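Local coordinates for protein ferric enterobactin receptor PIRA (PDB 5FP2) that probably takes up ferric siderophores such as ferric enterobactin across the outer membrane of Pseudomonas aeruginosa as a TonB-dependent receptor, at residues Y501-S513 with N557-V569. Residues are numbered along the deposited sequence; the frame is centred on the assembly and turned at random.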
loop_
_atom_site.group_PDB
_atom_site.type_symbol
_atom_site.label_atom_id
_atom_site.label_comp_id
_atom_site.label_asym_id
_atom_site.label_seq_id
_atom_site.Cartn_x
_atom_site.Cartn_y
_atom_site.Cartn_z
ATOM N N TYR A 501 -25.590 12.034 14.892
ATOM C CA TYR A 501 -24.180 11.964 15.267
ATOM C C TYR A 501 -23.775 10.531 15.632
ATOM O O TYR A 501 -24.630 9.675 15.861
ATOM C CB TYR A 501 -23.893 12.887 16.459
ATOM C CG TYR A 501 -24.692 14.176 16.488
ATOM C CD1 TYR A 501 -24.401 15.224 15.621
ATOM C CD2 TYR A 501 -25.658 14.391 17.467
ATOM C CE1 TYR A 501 -25.095 16.422 15.684
ATOM C CE2 TYR A 501 -26.351 15.587 17.546
ATOM C CZ TYR A 501 -26.071 16.598 16.650
ATOM O OH TYR A 501 -26.768 17.783 16.726
ATOM N N LEU A 502 -22.469 10.276 15.684
ATOM C CA LEU A 502 -21.947 9.091 16.373
ATOM C C LEU A 502 -20.835 9.368 17.395
ATOM O O LEU A 502 -19.866 10.079 17.138
ATOM C CB LEU A 502 -21.499 7.998 15.394
ATOM C CG LEU A 502 -20.730 8.404 14.136
ATOM C CD1 LEU A 502 -19.322 8.861 14.485
ATOM C CD2 LEU A 502 -20.663 7.234 13.170
ATOM N N VAL A 503 -20.929 8.633 18.491
ATOM C CA VAL A 503 -20.214 8.902 19.715
ATOM C C VAL A 503 -19.105 7.875 19.886
ATOM O O VAL A 503 -19.284 6.700 19.580
ATOM C CB VAL A 503 -21.189 8.761 20.893
ATOM C CG1 VAL A 503 -20.482 8.943 22.221
ATOM C CG2 VAL A 503 -22.329 9.754 20.743
ATOM N N GLY A 504 -17.977 8.310 20.433
ATOM C CA GLY A 504 -16.953 7.379 20.882
ATOM C C GLY A 504 -17.483 6.473 21.973
ATOM O O GLY A 504 -18.625 6.606 22.419
ATOM N N ASN A 505 -16.630 5.558 22.415
ATOM C CA ASN A 505 -17.043 4.492 23.308
ATOM C C ASN A 505 -15.833 4.013 24.100
ATOM O O ASN A 505 -14.913 3.421 23.541
ATOM C CB ASN A 505 -17.632 3.353 22.484
ATOM C CG ASN A 505 -18.248 2.270 23.340
ATOM O OD1 ASN A 505 -17.890 2.094 24.505
ATOM N ND2 ASN A 505 -19.173 1.520 22.749
ATOM N N GLU A 506 -15.795 4.344 25.384
ATOM C CA GLU A 506 -14.601 4.105 26.185
ATOM C C GLU A 506 -14.403 2.634 26.510
ATOM O O GLU A 506 -13.321 2.232 26.937
ATOM C CB GLU A 506 -14.627 4.928 27.476
ATOM C CG GLU A 506 -15.977 4.995 28.162
ATOM C CD GLU A 506 -15.969 5.897 29.368
ATOM O OE1 GLU A 506 -15.264 6.928 29.333
ATOM O OE2 GLU A 506 -16.719 5.604 30.321
ATOM N N ASN A 507 -15.439 1.828 26.312
ATOM C CA ASN A 507 -15.340 0.420 26.643
ATOM C C ASN A 507 -15.204 -0.453 25.401
ATOM O O ASN A 507 -15.581 -1.628 25.427
ATOM C CB ASN A 507 -16.563 -0.020 27.448
ATOM C CG ASN A 507 -16.998 1.012 28.474
ATOM O OD1 ASN A 507 -17.776 1.912 28.162
ATOM N ND2 ASN A 507 -16.597 0.814 29.724
ATOM N N LEU A 508 -14.694 0.113 24.308
ATOM C CA LEU A 508 -14.517 -0.658 23.074
ATOM C C LEU A 508 -13.423 -1.698 23.302
ATOM O O LEU A 508 -12.497 -1.471 24.072
ATOM C CB LEU A 508 -14.133 0.249 21.896
ATOM C CG LEU A 508 -15.227 0.921 21.055
ATOM C CD1 LEU A 508 -14.578 1.802 19.998
ATOM C CD2 LEU A 508 -16.164 -0.075 20.395
ATOM N N ASP A 509 -13.572 -2.864 22.687
ATOM C CA ASP A 509 -12.483 -3.835 22.605
ATOM C C ASP A 509 -11.847 -3.751 21.221
ATOM O O ASP A 509 -12.504 -3.386 20.251
ATOM C CB ASP A 509 -13.005 -5.255 22.866
ATOM C CG ASP A 509 -13.436 -5.468 24.307
ATOM O OD1 ASP A 509 -12.807 -4.896 25.218
ATOM O OD2 ASP A 509 -14.404 -6.221 24.536
ATOM N N ALA A 510 -10.562 -4.071 21.127
ATOM C CA ALA A 510 -9.906 -4.138 19.829
ATOM C C ALA A 510 -10.470 -5.313 19.052
ATOM O O ALA A 510 -10.699 -6.371 19.618
ATOM C CB ALA A 510 -8.407 -4.291 20.000
ATOM N N GLU A 511 -10.755 -5.093 17.771
ATOM C CA GLU A 511 -10.858 -6.170 16.805
ATOM C C GLU A 511 -9.679 -7.124 16.954
ATOM O O GLU A 511 -8.532 -6.699 17.001
ATOM C CB GLU A 511 -10.918 -5.609 15.380
ATOM C CG GLU A 511 -11.184 -6.652 14.291
ATOM C CD GLU A 511 -11.420 -6.039 12.916
ATOM O OE1 GLU A 511 -11.095 -4.826 12.755
ATOM O OE2 GLU A 511 -11.918 -6.769 12.012
ATOM N N THR A 512 -9.973 -8.416 17.072
ATOM C CA THR A 512 -8.968 -9.454 16.866
ATOM C C THR A 512 -9.350 -10.331 15.701
ATOM O O THR A 512 -10.525 -10.447 15.367
ATOM C CB THR A 512 -8.830 -10.362 18.089
ATOM O OG1 THR A 512 -9.220 -9.638 19.260
ATOM C CG2 THR A 512 -7.399 -10.853 18.225
ATOM N N SER A 513 -8.358 -11.019 15.154
ATOM C CA SER A 513 -8.553 -11.882 13.991
ATOM C C SER A 513 -7.519 -12.998 14.044
ATOM O O SER A 513 -6.392 -12.791 14.492
ATOM C CB SER A 513 -8.367 -11.044 12.723
ATOM O OG SER A 513 -8.463 -11.804 11.541
ATOM N N ASN A 557 -31.091 11.063 16.504
ATOM C CA ASN A 557 -30.521 9.898 17.164
ATOM C C ASN A 557 -29.032 10.061 17.419
ATOM O O ASN A 557 -28.329 10.755 16.682
ATOM C CB ASN A 557 -30.764 8.633 16.338
ATOM C CG ASN A 557 -31.890 7.782 16.894
ATOM O OD1 ASN A 557 -32.110 7.731 18.104
ATOM N ND2 ASN A 557 -32.600 7.090 16.011
ATOM N N ILE A 558 -28.559 9.415 18.477
ATOM C CA ILE A 558 -27.136 9.393 18.786
ATOM C C ILE A 558 -26.637 7.955 18.779
ATOM O O ILE A 558 -27.040 7.143 19.611
ATOM C CB ILE A 558 -26.845 10.038 20.156
ATOM C CG1 ILE A 558 -27.297 11.499 20.154
ATOM C CG2 ILE A 558 -25.362 9.951 20.478
ATOM C CD1 ILE A 558 -27.199 12.162 21.505
ATOM N N LEU A 559 -25.775 7.645 17.816
ATOM C CA LEU A 559 -25.263 6.296 17.648
ATOM C C LEU A 559 -23.885 6.196 18.266
ATOM O O LEU A 559 -23.231 7.208 18.479
ATOM C CB LEU A 559 -25.185 5.945 16.165
ATOM C CG LEU A 559 -26.406 6.343 15.334
ATOM C CD1 LEU A 559 -26.225 5.881 13.895
ATOM C CD2 LEU A 559 -27.680 5.770 15.942
ATOM N N GLN A 560 -23.447 4.970 18.535
ATOM C CA GLN A 560 -22.213 4.736 19.262
ATOM C C GLN A 560 -21.374 3.671 18.579
ATOM O O GLN A 560 -21.893 2.653 18.134
ATOM C CB GLN A 560 -22.517 4.304 20.694
ATOM C CG GLN A 560 -21.304 3.777 21.439
ATOM C CD GLN A 560 -21.606 3.465 22.887
ATOM O OE1 GLN A 560 -22.542 2.727 23.190
ATOM N NE2 GLN A 560 -20.824 4.045 23.795
ATOM N N TRP A 561 -20.063 3.877 18.561
ATOM C CA TRP A 561 -19.152 2.876 18.031
ATOM C C TRP A 561 -19.233 1.612 18.871
ATOM O O TRP A 561 -19.223 1.666 20.105
ATOM C CB TRP A 561 -17.713 3.384 18.022
ATOM C CG TRP A 561 -17.477 4.505 17.066
ATOM C CD1 TRP A 561 -17.364 5.830 17.374
ATOM C CD2 TRP A 561 -17.252 4.401 15.655
ATOM N NE1 TRP A 561 -17.120 6.561 16.238
ATOM C CE2 TRP A 561 -17.067 5.708 15.165
ATOM C CE3 TRP A 561 -17.202 3.330 14.757
ATOM C CZ2 TRP A 561 -16.828 5.975 13.821
ATOM C CZ3 TRP A 561 -16.995 3.597 13.416
ATOM C CH2 TRP A 561 -16.785 4.911 12.966
ATOM N N SER A 562 -19.235 0.468 18.194
ATOM C CA SER A 562 -19.576 -0.778 18.846
ATOM C C SER A 562 -18.697 -1.917 18.375
ATOM O O SER A 562 -17.936 -1.775 17.419
ATOM C CB SER A 562 -21.038 -1.091 18.585
ATOM O OG SER A 562 -21.849 -0.210 19.335
ATOM N N ASN A 563 -18.769 -3.030 19.098
ATOM C CA ASN A 563 -18.047 -4.232 18.729
ATOM C C ASN A 563 -18.964 -5.208 18.005
ATOM O O ASN A 563 -20.053 -5.543 18.484
ATOM C CB ASN A 563 -17.432 -4.878 19.971
ATOM C CG ASN A 563 -16.246 -4.099 20.501
ATOM O OD1 ASN A 563 -16.242 -3.657 21.646
ATOM N ND2 ASN A 563 -15.227 -3.939 19.672
ATOM N N ALA A 564 -18.533 -5.643 16.827
ATOM C CA ALA A 564 -19.313 -6.574 16.024
ATOM C C ALA A 564 -19.077 -7.976 16.539
ATOM O O ALA A 564 -17.995 -8.286 17.022
ATOM C CB ALA A 564 -18.911 -6.482 14.564
ATOM N N LYS A 565 -20.098 -8.820 16.411
ATOM C CA LYS A 565 -20.005 -10.242 16.774
ATOM C C LYS A 565 -19.214 -11.036 15.738
ATOM O O LYS A 565 -18.895 -10.532 14.658
ATOM C CB LYS A 565 -21.395 -10.854 16.942
ATOM C CG LYS A 565 -22.412 -9.938 17.609
ATOM C CD LYS A 565 -21.800 -9.057 18.697
ATOM C CE LYS A 565 -22.876 -8.373 19.538
ATOM N NZ LYS A 565 -22.505 -8.244 20.975
ATOM N N LYS A 566 -18.883 -12.276 16.078
ATOM C CA LYS A 566 -17.896 -13.034 15.314
ATOM C C LYS A 566 -18.232 -13.080 13.833
ATOM O O LYS A 566 -19.378 -12.900 13.434
ATOM C CB LYS A 566 -17.787 -14.464 15.841
ATOM C CG LYS A 566 -17.264 -14.566 17.265
ATOM C CD LYS A 566 -16.793 -15.981 17.574
ATOM C CE LYS A 566 -16.395 -16.141 19.038
ATOM N NZ LYS A 566 -17.332 -17.018 19.804
ATOM N N ALA A 567 -17.216 -13.314 13.017
ATOM C CA ALA A 567 -17.402 -13.347 11.581
ATOM C C ALA A 567 -16.281 -14.143 10.951
ATOM O O ALA A 567 -15.226 -14.335 11.558
ATOM C CB ALA A 567 -17.439 -11.935 11.006
ATOM N N VAL A 568 -16.520 -14.606 9.730
ATOM C CA VAL A 568 -15.514 -15.323 8.978
ATOM C C VAL A 568 -15.359 -14.728 7.591
ATOM O O VAL A 568 -16.322 -14.271 6.997
ATOM C CB VAL A 568 -15.913 -16.790 8.820
ATOM C CG1 VAL A 568 -14.844 -17.545 8.047
ATOM C CG2 VAL A 568 -16.170 -17.421 10.181
ATOM N N VAL A 569 -14.139 -14.726 7.079
ATOM C CA VAL A 569 -13.912 -14.505 5.661
ATOM C C VAL A 569 -13.124 -15.681 5.095
ATOM O O VAL A 569 -12.340 -16.321 5.798
ATOM C CB VAL A 569 -13.120 -13.213 5.412
ATOM C CG1 VAL A 569 -12.775 -13.092 3.939
ATOM C CG2 VAL A 569 -13.924 -11.993 5.842
#
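Two loops leading back into a TonB-dependent receptor barrel pair here as a short parallel beta ladder, Leu502 beside Leu559 and Val503 beside Gln560. Its backbone bonds run from Leu559 N to Tyr501 O (3.0 Å), from Val503 N to Leu559 O (2.7 Å) and from Trp561 N to Val503 O (3.1 Å). On the face carrying Leu502 and Leu559, the two CB atoms lie side by side, while CD1 of Leu502 reaches the indole of Trp561, 3.9 Å from CZ2, and its CD2 lies over one indole face toward the rim. Gly504 passes the edge of the same ring. Beyond the ladder, the 501-513 chain swings away from its partner through a type I turn from Asn505 to Leu508, where Asn505 OD1 accepts from Asn507 N in an Asx turn. CG swung anti to the backbone N (chi1 -173°) brings the other end of that amide to the 557-569 backbone, where ND2 donates to Trp561 O at 2.6 Å, almost straight down the carbonyl. The Gln560 amide stacks on the Asn505 amide, their planes 19° apart. The end of Leu508 leans toward the 557-569 chain, CD1 4.0 Å from Trp561 CB, and Ile542 touches both side chains. Farther along, the Asn563 amide grips the backbone of Asp509 twice: OD1 takes Asp509 N in its carbonyl plane, on a lone pair (3.0 Å), and ND2 gives to Asp509 O (2.8 Å) as well as to Asn540 O. The segments then separate into strands 511-524 and 567-581, which flank strand 527-538 in the 22-stranded antiparallel barrel characteristic of TonB-dependent receptors.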